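Local coordinates for cell division control protein 4 (Saccharomyces cerevisiae, PDB 3V7D) that recognises phosphorylated substrates such as the CDK inhibitor SIC1 for an SCF E3 ubiquitin ligase, directing their ubiquitination and proteasomal degradation, at residues S159-G164 with T184-D189; N227-W232 with R267-S272; G286-T291 with T310-S315; G350-V355 with A369-I374. The protein carries 1 engineered substitution. All blocks are in the same frame, centred on the assembly; numbering follows the deposited sequence.

Contact 1. Residues S159-G164 with T184-D189; sequences SGHDGG and TVRVWD
With CG anti to the carbonyl carbon in both Arg-186 (chi1 -83°) and Trp-188 (chi1 -50°), these two side chains of strand 185-189 reach across to the loop 159-164 and meet His-161 and the backbone before it. The Arg-186 chain runs extended from CG to NE beneath the imidazole, the two side chains running past one another head to tail, and puts CD over the middle of one ring face, 3.6 Å from the centroid of His-161 and 14° off its normal: a CH-pi contact. The guanidinium stands steeply to the imidazole; Gly-160 O stands over its face, 3.1 Å from Arg-186 NH2, at an angle too poor for a hydrogen bond. Thr-184 OG1 comes up at the imidazole edge, near the ring plane, 3.3 Å from His-161 CE1. His-161 and Trp-188, with Ser-178 and Asp-182, form the Asp-His-Ser-Trp tetrad of repeat WD 2. His-161 ND1 is bonded to Asp-182 and NE2 to Ser-178, whose hydroxyl also meets the indole NE1 of Trp-188; Asp-182 also bonds Thr-184 and forms a salt bridge with Arg-186 NH1. The imidazole is held at both nitrogens, which fixes its rotation. Trp-188 lies oblique to it, with CZ2 3.8 Å from His-161 CD2. The indole rim abuts the Ser-159 to Gly-160 peptide edge-on, Trp-188 CZ3 lying 3.4 Å from Ser-159 O. Gly-160 presents bare backbone to this rim, in a conformation suited to glycine. The Asp-162 carboxylate stays beyond salt-bridge range of Arg-186, OD2 to NH2 4.3 Å.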
# COMPACT_ATOMS: atom_id res chain seq x y z
N SER B 159 -4.77 3.39 33.55
CA SER B 159 -4.80 2.33 34.55
C SER B 159 -6.23 1.92 34.87
O SER B 159 -7.16 2.71 34.71
CB SER B 159 -4.10 2.78 35.83
OG SER B 159 -4.83 3.83 36.44
N GLY B 160 -6.40 0.69 35.32
CA GLY B 160 -7.73 0.18 35.65
C GLY B 160 -7.80 -1.33 35.59
O GLY B 160 -8.52 -1.95 36.38
N HIS B 161 -7.08 -1.92 34.65
CA HIS B 161 -7.00 -3.38 34.56
C HIS B 161 -6.38 -3.96 35.83
O HIS B 161 -5.41 -3.42 36.37
CB HIS B 161 -6.19 -3.81 33.34
CG HIS B 161 -7.00 -3.94 32.09
ND1 HIS B 161 -8.08 -4.79 31.98
CD2 HIS B 161 -6.88 -3.33 30.88
CE1 HIS B 161 -8.60 -4.69 30.77
NE2 HIS B 161 -7.89 -3.82 30.08
N ASP B 162 -6.96 -5.06 36.31
CA ASP B 162 -6.44 -5.75 37.48
C ASP B 162 -5.48 -6.87 37.09
O ASP B 162 -4.90 -7.54 37.94
CB ASP B 162 -7.59 -6.32 38.32
CG ASP B 162 -8.51 -5.23 38.84
OD1 ASP B 162 -8.01 -4.22 39.38
OD2 ASP B 162 -9.75 -5.38 38.70
N GLY B 163 -5.31 -7.05 35.78
CA GLY B 163 -4.37 -8.02 35.25
C GLY B 163 -3.59 -7.43 34.08
O GLY B 163 -3.86 -6.31 33.65
N GLY B 164 -2.62 -8.18 33.58
CA GLY B 164 -1.80 -7.72 32.47
C GLY B 164 -2.62 -7.48 31.21
O GLY B 164 -3.62 -8.16 30.98
N THR B 184 -11.49 -9.22 31.66
CA THR B 184 -12.35 -8.12 31.27
C THR B 184 -12.01 -7.54 29.90
O THR B 184 -10.88 -7.65 29.42
CB THR B 184 -12.32 -6.98 32.31
OG1 THR B 184 -11.01 -6.38 32.31
CG2 THR B 184 -12.65 -7.51 33.69
N VAL B 185 -13.00 -6.92 29.28
CA VAL B 185 -12.80 -6.14 28.07
C VAL B 185 -13.09 -4.69 28.43
O VAL B 185 -14.17 -4.39 28.96
CB VAL B 185 -13.75 -6.58 26.95
CG1 VAL B 185 -13.53 -5.75 25.70
CG2 VAL B 185 -13.56 -8.07 26.64
N ARG B 186 -12.14 -3.80 28.18
CA ARG B 186 -12.30 -2.41 28.59
C ARG B 186 -12.27 -1.44 27.42
O ARG B 186 -11.47 -1.57 26.49
CB ARG B 186 -11.24 -2.03 29.62
CG ARG B 186 -11.59 -2.43 31.05
CD ARG B 186 -10.47 -2.04 32.00
NE ARG B 186 -10.88 -2.07 33.40
CZ ARG B 186 -10.86 -3.16 34.15
NH1 ARG B 186 -10.48 -4.32 33.64
NH2 ARG B 186 -11.25 -3.10 35.42
N VAL B 187 -13.17 -0.46 27.46
CA VAL B 187 -13.21 0.61 26.47
C VAL B 187 -12.66 1.87 27.11
O VAL B 187 -13.03 2.22 28.23
CB VAL B 187 -14.65 0.87 26.00
CG1 VAL B 187 -14.68 1.99 24.96
CG2 VAL B 187 -15.28 -0.40 25.45
N TRP B 188 -11.77 2.56 26.40
CA TRP B 188 -11.12 3.74 26.95
C TRP B 188 -11.32 4.96 26.06
O TRP B 188 -11.42 4.84 24.84
CB TRP B 188 -9.62 3.50 27.13
CG TRP B 188 -9.26 2.24 27.86
CD1 TRP B 188 -9.30 0.97 27.36
CD2 TRP B 188 -8.78 2.13 29.20
NE1 TRP B 188 -8.89 0.08 28.32
CE2 TRP B 188 -8.56 0.77 29.46
CE3 TRP B 188 -8.52 3.06 30.22
CZ2 TRP B 188 -8.09 0.30 30.69
CZ3 TRP B 188 -8.06 2.60 31.44
CH2 TRP B 188 -7.85 1.23 31.66
N ASP B 189 -11.36 6.14 26.68
CA ASP B 189 -11.36 7.39 25.95
C ASP B 189 -10.08 8.13 26.29
O ASP B 189 -9.90 8.59 27.42
CB ASP B 189 -12.58 8.24 26.32
CG ASP B 189 -12.72 9.50 25.47
OD1 ASP B 189 -11.72 10.24 25.31
OD2 ASP B 189 -13.83 9.76 24.97

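Contact 2. Residues N227-W232 with R267-S272; sequences NTLHVW and RGHMAS
Asn-227 packs its side-chain amide against the backbone of Met-270, Ala-271 and Ser-272, and this is the tight part of the contact. Its OD1 lies 3.0 Å from Ala-271 C, and its ND2 is 3.3 Å from Met-270 O but is not aligned to bond it. Below the amide, Asn-227 CA makes a CA-H...O contact with Ala-271 O (3.4 Å), and CB rests on His-269 O. A water ties the two backbones together, donating to Asn-227 O (2.7 Å) and to His-269 O (2.6 Å); its bond from Gly-268 N is weak. On the buried side, Leu-229 CD1 meets the edge of the His-269 ring at CD2, 4.3 Å away. The other flank is looser: Arg-267, exposed and bent at chi3 (-127°), lies alongside Thr-228 and points the same way, its NH1 coming within 3.9 Å of Thr-228 CG2. Met-270 likewise faces outward. The contact links two consecutive blades of the WD40 propeller: strand 229-233 pairs with 262-266 and 218-224 in one, while His-269, through Ser-285 and Asp-289, joins the loop to the next, beside strand 282-287.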
# COMPACT_ATOMS: atom_id res chain seq x y z
N ASN B 227 -11.89 -20.72 25.28
CA ASN B 227 -12.26 -21.36 24.02
C ASN B 227 -13.37 -20.65 23.23
O ASN B 227 -13.79 -21.12 22.18
CB ASN B 227 -12.64 -22.84 24.22
CG ASN B 227 -11.63 -23.58 25.08
OD1 ASN B 227 -10.54 -23.08 25.34
ND2 ASN B 227 -12.01 -24.77 25.53
N THR B 228 -13.82 -19.50 23.74
CA THR B 228 -14.93 -18.80 23.12
C THR B 228 -14.52 -17.47 22.51
O THR B 228 -13.40 -16.99 22.70
CB THR B 228 -16.04 -18.48 24.14
OG1 THR B 228 -15.69 -17.31 24.88
CG2 THR B 228 -16.26 -19.65 25.10
N LEU B 229 -15.45 -16.88 21.76
CA LEU B 229 -15.36 -15.48 21.38
C LEU B 229 -16.64 -14.76 21.82
O LEU B 229 -17.74 -15.29 21.69
CB LEU B 229 -15.18 -15.31 19.87
CG LEU B 229 -13.86 -15.78 19.27
CD1 LEU B 229 -13.96 -17.23 18.79
CD2 LEU B 229 -13.45 -14.85 18.15
N HIS B 230 -16.48 -13.55 22.36
CA HIS B 230 -17.62 -12.73 22.73
C HIS B 230 -17.76 -11.58 21.74
O HIS B 230 -16.77 -11.02 21.30
CB HIS B 230 -17.46 -12.19 24.15
CG HIS B 230 -17.77 -13.19 25.22
ND1 HIS B 230 -17.36 -14.51 25.16
CD2 HIS B 230 -18.44 -13.06 26.39
CE1 HIS B 230 -17.77 -15.14 26.24
NE2 HIS B 230 -18.42 -14.29 27.01
N VAL B 231 -19.00 -11.24 21.40
CA VAL B 231 -19.25 -10.11 20.51
C VAL B 231 -19.95 -8.98 21.27
O VAL B 231 -20.91 -9.21 22.00
CB VAL B 231 -20.07 -10.52 19.26
CG1 VAL B 231 -20.26 -9.34 18.33
CG2 VAL B 231 -19.38 -11.67 18.53
N TRP B 232 -19.45 -7.76 21.11
CA TRP B 232 -20.02 -6.60 21.79
C TRP B 232 -20.14 -5.42 20.84
O TRP B 232 -19.32 -5.25 19.94
CB TRP B 232 -19.16 -6.17 22.99
CG TRP B 232 -18.33 -7.24 23.62
CD1 TRP B 232 -17.21 -7.83 23.10
CD2 TRP B 232 -18.51 -7.81 24.92
NE1 TRP B 232 -16.71 -8.75 23.99
CE2 TRP B 232 -17.49 -8.75 25.12
CE3 TRP B 232 -19.46 -7.62 25.94
CZ2 TRP B 232 -17.38 -9.50 26.29
CZ3 TRP B 232 -19.35 -8.37 27.10
CH2 TRP B 232 -18.32 -9.30 27.26
N ARG B 267 -19.35 -20.06 20.44
CA ARG B 267 -18.70 -21.30 20.86
C ARG B 267 -18.46 -22.20 19.66
O ARG B 267 -19.26 -22.24 18.72
CB ARG B 267 -19.55 -22.04 21.89
CG ARG B 267 -19.54 -21.44 23.27
CD ARG B 267 -20.44 -22.21 24.22
NE ARG B 267 -21.39 -21.32 24.88
CZ ARG B 267 -21.07 -20.51 25.88
NH1 ARG B 267 -19.82 -20.47 26.32
NH2 ARG B 267 -21.98 -19.74 26.43
N GLY B 268 -17.36 -22.94 19.70
CA GLY B 268 -16.97 -23.79 18.60
C GLY B 268 -15.61 -24.42 18.82
O GLY B 268 -15.41 -25.60 18.52
N HIS B 269 -14.68 -23.64 19.34
CA HIS B 269 -13.32 -24.12 19.58
C HIS B 269 -13.20 -24.97 20.85
O HIS B 269 -13.96 -24.80 21.80
CB HIS B 269 -12.33 -22.96 19.60
CG HIS B 269 -12.12 -22.33 18.26
ND1 HIS B 269 -11.59 -23.03 17.19
CD2 HIS B 269 -12.39 -21.09 17.80
CE1 HIS B 269 -11.52 -22.23 16.14
NE2 HIS B 269 -12.00 -21.05 16.48
N MET B 270 -12.25 -25.89 20.83
CA MET B 270 -12.03 -26.80 21.96
C MET B 270 -10.80 -26.38 22.75
O MET B 270 -10.41 -27.04 23.71
CB MET B 270 -11.85 -28.23 21.46
CG MET B 270 -13.08 -28.85 20.81
SD MET B 270 -14.40 -29.23 21.99
CE MET B 270 -15.46 -27.80 21.80
N ALA B 271 -10.19 -25.27 22.33
CA ALA B 271 -9.01 -24.75 23.00
C ALA B 271 -8.93 -23.24 22.83
O ALA B 271 -9.75 -22.65 22.12
CB ALA B 271 -7.75 -25.42 22.48
N SER B 272 -7.95 -22.63 23.48
CA SER B 272 -7.81 -21.18 23.52
C SER B 272 -7.91 -20.54 22.14
O SER B 272 -7.36 -21.06 21.16
CB SER B 272 -6.49 -20.79 24.18
OG SER B 272 -6.21 -19.42 23.99
O HOH W 1 -15.68 -23.07 22.56

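Contact 3. Residues G286-T291 with T310-S315; sequences GSYDNT and TDRIYS
Tyr-288 and Arg-312 lie flat on each other: the guanidinium and phenol planes are 5° apart with centres 3.9 Å apart, a stacked cation-pi pair. The arginine chain, extended from CG to NE, crosses the same ring face on the way, its CD 3.6 Å from Tyr-288 CD1. On strand 313-319, Tyr-314 meets the phenol obliquely, with planes at 52°; Tyr-288 CE1 sits over the Tyr-314 ring, 3.8 Å from Tyr-314 CZ. Arg-312 NH1 donates within the guanidinium plane to Tyr-314 OH (3.1 Å), which fixes how the guanidinium is turned above Tyr-288. Behind the aromatic group, the backbones are joined by Ile-313 N donating to Ser-287 O (3.1 Å), and the Ile-313 side chain packs on the turn: with CG1 anti to the carbonyl carbon (chi1 -45°), CD1 reaches Asn-290 O at 3.7 Å, while CG2 faces Gly-286 CA.

Farther out, the type I turn from Ser-287 to Asn-290 presents Tyr-288. Ser-287 OG accepts from Asp-289 N in an ST turn, and Asp-289 OD1 accepts from Thr-291 N (2.9 Å), an Asx turn, and also from Thr-291 OG1. Asp-289 OD2 in turn holds His-269 and Met-270 N. Tyr-314 stands in a classic beta bulge with Ser-315 opposite Ala-328. The whole joins repeats WD 4 and WD 5 at the peptide-binding surface of the propeller: Tyr-288 OH hydrogen-bonds a modified side chain of the bound peptide and Tyr-314 packs on an apolar one, consistent with recognition of a phosphorylated substrate by this WD40 domain.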
# COMPACT_ATOMS: atom_id res chain seq x y z
N GLY B 286 -8.77 -18.20 15.03
CA GLY B 286 -7.85 -19.32 15.01
C GLY B 286 -7.59 -19.82 16.42
O GLY B 286 -7.49 -19.02 17.35
N SER B 287 -7.47 -21.13 16.59
CA SER B 287 -7.37 -21.71 17.93
C SER B 287 -6.22 -22.69 18.10
O SER B 287 -5.67 -23.21 17.13
CB SER B 287 -8.69 -22.40 18.30
OG SER B 287 -8.53 -23.27 19.41
N TYR B 288 -5.88 -22.95 19.36
CA TYR B 288 -4.92 -23.98 19.73
C TYR B 288 -5.45 -25.40 19.47
O TYR B 288 -4.72 -26.37 19.66
CB TYR B 288 -4.50 -23.84 21.19
CG TYR B 288 -3.45 -22.77 21.43
CD1 TYR B 288 -2.83 -22.12 20.37
CD2 TYR B 288 -3.07 -22.42 22.72
CE1 TYR B 288 -1.87 -21.15 20.58
CE2 TYR B 288 -2.11 -21.45 22.95
CZ TYR B 288 -1.51 -20.82 21.87
OH TYR B 288 -0.56 -19.85 22.08
N ASP B 289 -6.71 -25.51 19.05
CA ASP B 289 -7.26 -26.82 18.67
C ASP B 289 -6.95 -27.19 17.22
O ASP B 289 -7.55 -28.12 16.68
CB ASP B 289 -8.77 -26.89 18.94
CG ASP B 289 -9.59 -25.93 18.07
OD1 ASP B 289 -9.07 -25.41 17.06
OD2 ASP B 289 -10.77 -25.71 18.40
N ASN B 290 -6.04 -26.45 16.60
CA ASN B 290 -5.60 -26.68 15.22
C ASN B 290 -6.62 -26.33 14.13
O ASN B 290 -6.44 -26.70 12.97
CB ASN B 290 -5.10 -28.12 15.01
CG ASN B 290 -4.24 -28.61 16.15
OD1 ASN B 290 -3.83 -27.83 17.01
ND2 ASN B 290 -3.97 -29.91 16.17
N THR B 291 -7.69 -25.64 14.50
CA THR B 291 -8.73 -25.30 13.54
C THR B 291 -9.02 -23.81 13.52
O THR B 291 -8.70 -23.08 14.46
CB THR B 291 -10.06 -26.02 13.88
OG1 THR B 291 -10.63 -25.44 15.06
CG2 THR B 291 -9.84 -27.51 14.09
N THR B 310 -2.15 -29.59 11.51
CA THR B 310 -1.86 -30.67 12.44
C THR B 310 -1.34 -30.14 13.78
O THR B 310 -0.94 -30.91 14.65
CB THR B 310 -0.84 -31.66 11.85
OG1 THR B 310 0.30 -30.93 11.37
CG2 THR B 310 -1.46 -32.43 10.69
N ASP B 311 -1.36 -28.82 13.94
CA ASP B 311 -0.94 -28.21 15.20
C ASP B 311 -1.55 -26.82 15.40
O ASP B 311 -2.29 -26.33 14.55
CB ASP B 311 0.58 -28.17 15.30
CG ASP B 311 1.08 -28.40 16.71
OD1 ASP B 311 0.31 -28.12 17.66
OD2 ASP B 311 2.22 -28.86 16.89
N ARG B 312 -1.24 -26.21 16.54
CA ARG B 312 -1.81 -24.92 16.94
C ARG B 312 -1.83 -23.85 15.85
O ARG B 312 -0.88 -23.71 15.09
CB ARG B 312 -1.03 -24.36 18.13
CG ARG B 312 -1.07 -25.19 19.39
CD ARG B 312 -0.22 -24.54 20.47
NE ARG B 312 -0.53 -25.03 21.80
CZ ARG B 312 -0.00 -24.55 22.92
NH1 ARG B 312 0.87 -23.55 22.86
NH2 ARG B 312 -0.34 -25.06 24.09
N ILE B 313 -2.93 -23.11 15.79
CA ILE B 313 -3.00 -21.93 14.93
C ILE B 313 -2.56 -20.73 15.76
O ILE B 313 -3.08 -20.49 16.84
CB ILE B 313 -4.42 -21.67 14.42
CG1 ILE B 313 -5.08 -22.96 13.93
CG2 ILE B 313 -4.40 -20.59 13.34
CD1 ILE B 313 -4.45 -23.54 12.69
N TYR B 314 -1.59 -19.98 15.25
CA TYR B 314 -1.05 -18.84 15.99
C TYR B 314 -1.46 -17.50 15.39
O TYR B 314 -1.47 -16.49 16.08
CB TYR B 314 0.47 -18.95 16.09
CG TYR B 314 0.93 -19.70 17.31
CD1 TYR B 314 1.05 -21.08 17.30
CD2 TYR B 314 1.23 -19.02 18.49
CE1 TYR B 314 1.47 -21.77 18.43
CE2 TYR B 314 1.65 -19.70 19.61
CZ TYR B 314 1.77 -21.07 19.58
OH TYR B 314 2.18 -21.74 20.71
N SER B 315 -1.80 -17.50 14.11
CA SER B 315 -2.12 -16.26 13.42
C SER B 315 -3.05 -16.49 12.25
O SER B 315 -2.90 -17.45 11.50
CB SER B 315 -0.83 -15.60 12.93
OG SER B 315 -1.11 -14.38 12.27

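Contact 4. Residues G350-V355 with A369-I374; sequences GHTALV and AADGSI
Ser-373 OG is gripped from two sides: His-351 ND1 donates to it at 2.8 Å, nearly straight at 167° and only 2° out of the imidazole plane, while the hydroxyl donates its hydrogen bond to the syn lone pair of Asp-371 OD1. Ser-373 OG reaches this place by sitting between its backbone N and carbonyl carbon (chi1 61°). Asp-371 OD1 accepts a second time, from Ser-373 N (3.0 Å), which comes from above the carboxylate plane and closes an Asx turn. Asp-371 OD2 lies 3.1 Å from Thr-352 OG1, the two side chains crossing at about a right angle; whether that hydroxyl donates here is not settled.

Beside this network the packing is made by small methyl groups. Ala-369 CB nestles obliquely against the imidazole, 3.3 Å from His-351 ND1, and Ala-353 CB touches Asp-371 CB at 3.7 Å. Ala-370 N donates to Leu-354 O (2.9 Å) in the carbonyl plane, fixing the type I turn 369-372 against the loop before strand 355-360. Both Leu-354 and Ala-370 also pack on a polar side chain of the bound peptide, placing this end of repeat WD 6 at the substrate surface. His-351 NE2 is bonded to Ser-367, as the histidine of a WD-repeat tetrad is to its serine, but ND1 meets the aspartate through Ser-373, not directly. Since ND1 carries the hydrogen, NE2 would, in a neutral ring, be the acceptor of the Ser-367 hydroxyl; the relay to Asp-371 probably favours that tautomer.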
# COMPACT_ATOMS: atom_id res chain seq x y z
N GLY B 350 7.33 -22.83 3.58
CA GLY B 350 8.54 -22.03 3.46
C GLY B 350 9.20 -21.73 4.79
O GLY B 350 10.04 -20.84 4.90
N HIS B 351 8.79 -22.47 5.82
CA HIS B 351 9.34 -22.32 7.16
C HIS B 351 9.55 -23.70 7.76
O HIS B 351 8.81 -24.63 7.44
CB HIS B 351 8.39 -21.53 8.05
CG HIS B 351 8.07 -20.15 7.54
ND1 HIS B 351 8.96 -19.10 7.65
CD2 HIS B 351 6.97 -19.66 6.93
CE1 HIS B 351 8.41 -18.01 7.13
NE2 HIS B 351 7.21 -18.33 6.68
N THR B 352 10.54 -23.83 8.63
CA THR B 352 10.80 -25.11 9.30
C THR B 352 10.54 -24.99 10.80
O THR B 352 11.01 -25.81 11.58
CB THR B 352 12.24 -25.60 9.06
OG1 THR B 352 13.16 -24.72 9.72
CG2 THR B 352 12.55 -25.63 7.57
N ALA B 353 9.78 -23.98 11.19
CA ALA B 353 9.45 -23.78 12.59
C ALA B 353 8.05 -23.18 12.72
O ALA B 353 7.39 -22.92 11.72
CB ALA B 353 10.48 -22.89 13.26
N LEU B 354 7.62 -22.96 13.96
CA LEU B 354 6.34 -22.31 14.26
C LEU B 354 6.17 -21.03 13.44
O LEU B 354 6.99 -20.12 13.52
CB LEU B 354 6.28 -21.98 15.75
CG LEU B 354 4.97 -21.59 16.44
CD1 LEU B 354 5.13 -21.74 17.94
CD2 LEU B 354 4.54 -20.17 16.11
N VAL B 355 5.10 -20.96 12.65
CA VAL B 355 4.76 -19.71 11.97
C VAL B 355 3.71 -18.96 12.79
O VAL B 355 2.55 -19.36 12.82
CB VAL B 355 4.23 -19.94 10.54
CG1 VAL B 355 4.12 -18.61 9.80
CG2 VAL B 355 5.14 -20.90 9.77
N ALA B 369 8.72 -16.73 11.11
CA ALA B 369 8.72 -17.97 11.90
C ALA B 369 9.72 -17.93 13.04
O ALA B 369 10.57 -17.05 13.11
CB ALA B 369 8.98 -19.17 10.99
N ALA B 370 9.62 -18.92 13.93
CA ALA B 370 10.44 -18.97 15.15
C ALA B 370 11.89 -19.38 14.91
O ALA B 370 12.68 -19.46 15.85
CB ALA B 370 9.79 -19.89 16.19
N ASP B 371 12.24 -19.65 13.66
CA ASP B 371 13.61 -20.00 13.31
C ASP B 371 14.35 -18.79 12.75
O ASP B 371 15.50 -18.90 12.32
CB ASP B 371 13.64 -21.16 12.32
CG ASP B 371 12.95 -20.83 11.01
OD1 ASP B 371 12.32 -19.75 10.92
OD2 ASP B 371 13.03 -21.65 10.07
N GLY B 372 13.68 -17.65 12.74
CA GLY B 372 14.27 -16.41 12.24
C GLY B 372 14.05 -16.16 10.76
O GLY B 372 14.60 -15.22 10.19
N SER B 373 13.24 -17.01 10.13
CA SER B 373 12.96 -16.87 8.71
C SER B 373 11.76 -15.96 8.47
O SER B 373 10.81 -15.95 9.24
CB SER B 373 12.72 -18.24 8.06
OG SER B 373 11.60 -18.88 8.65
N ILE B 374 11.83 -15.21 7.38
CA ILE B 374 10.74 -14.36 6.93
C ILE B 374 10.51 -14.64 5.45
O ILE B 374 11.47 -14.72 4.68
CB ILE B 374 11.09 -12.87 7.12
CG1 ILE B 374 11.35 -12.57 8.59
CG2 ILE B 374 9.99 -11.98 6.57
CD1 ILE B 374 12.09 -11.27 8.82

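The four contacts follow one another in series round the WD40 propeller. Contacts 1 and 4 each close within a single repeat, WD 2 and WD 6, whereas contacts 2 and 3 bridge repeats, WD 3 to WD 4 and WD 4 to WD 5. Contacts 2 and 3 share the sheet of strands 273-279 and 282-287, since loop 267-272 leads into 273-279; their centres are 13 Å apart. The centres of contacts 1 and 4 are farthest apart, about 33 Å. Each neighbouring pair touches: Val-185 packs on Trp-232, Ser-272 O approaches Tyr-288 N, and Tyr-314 meets Leu-354. Contacts 3 and 4 both reach the bound peptide, which thus lies along repeats WD 4 to WD 6, consistent with substrate recognition on this face.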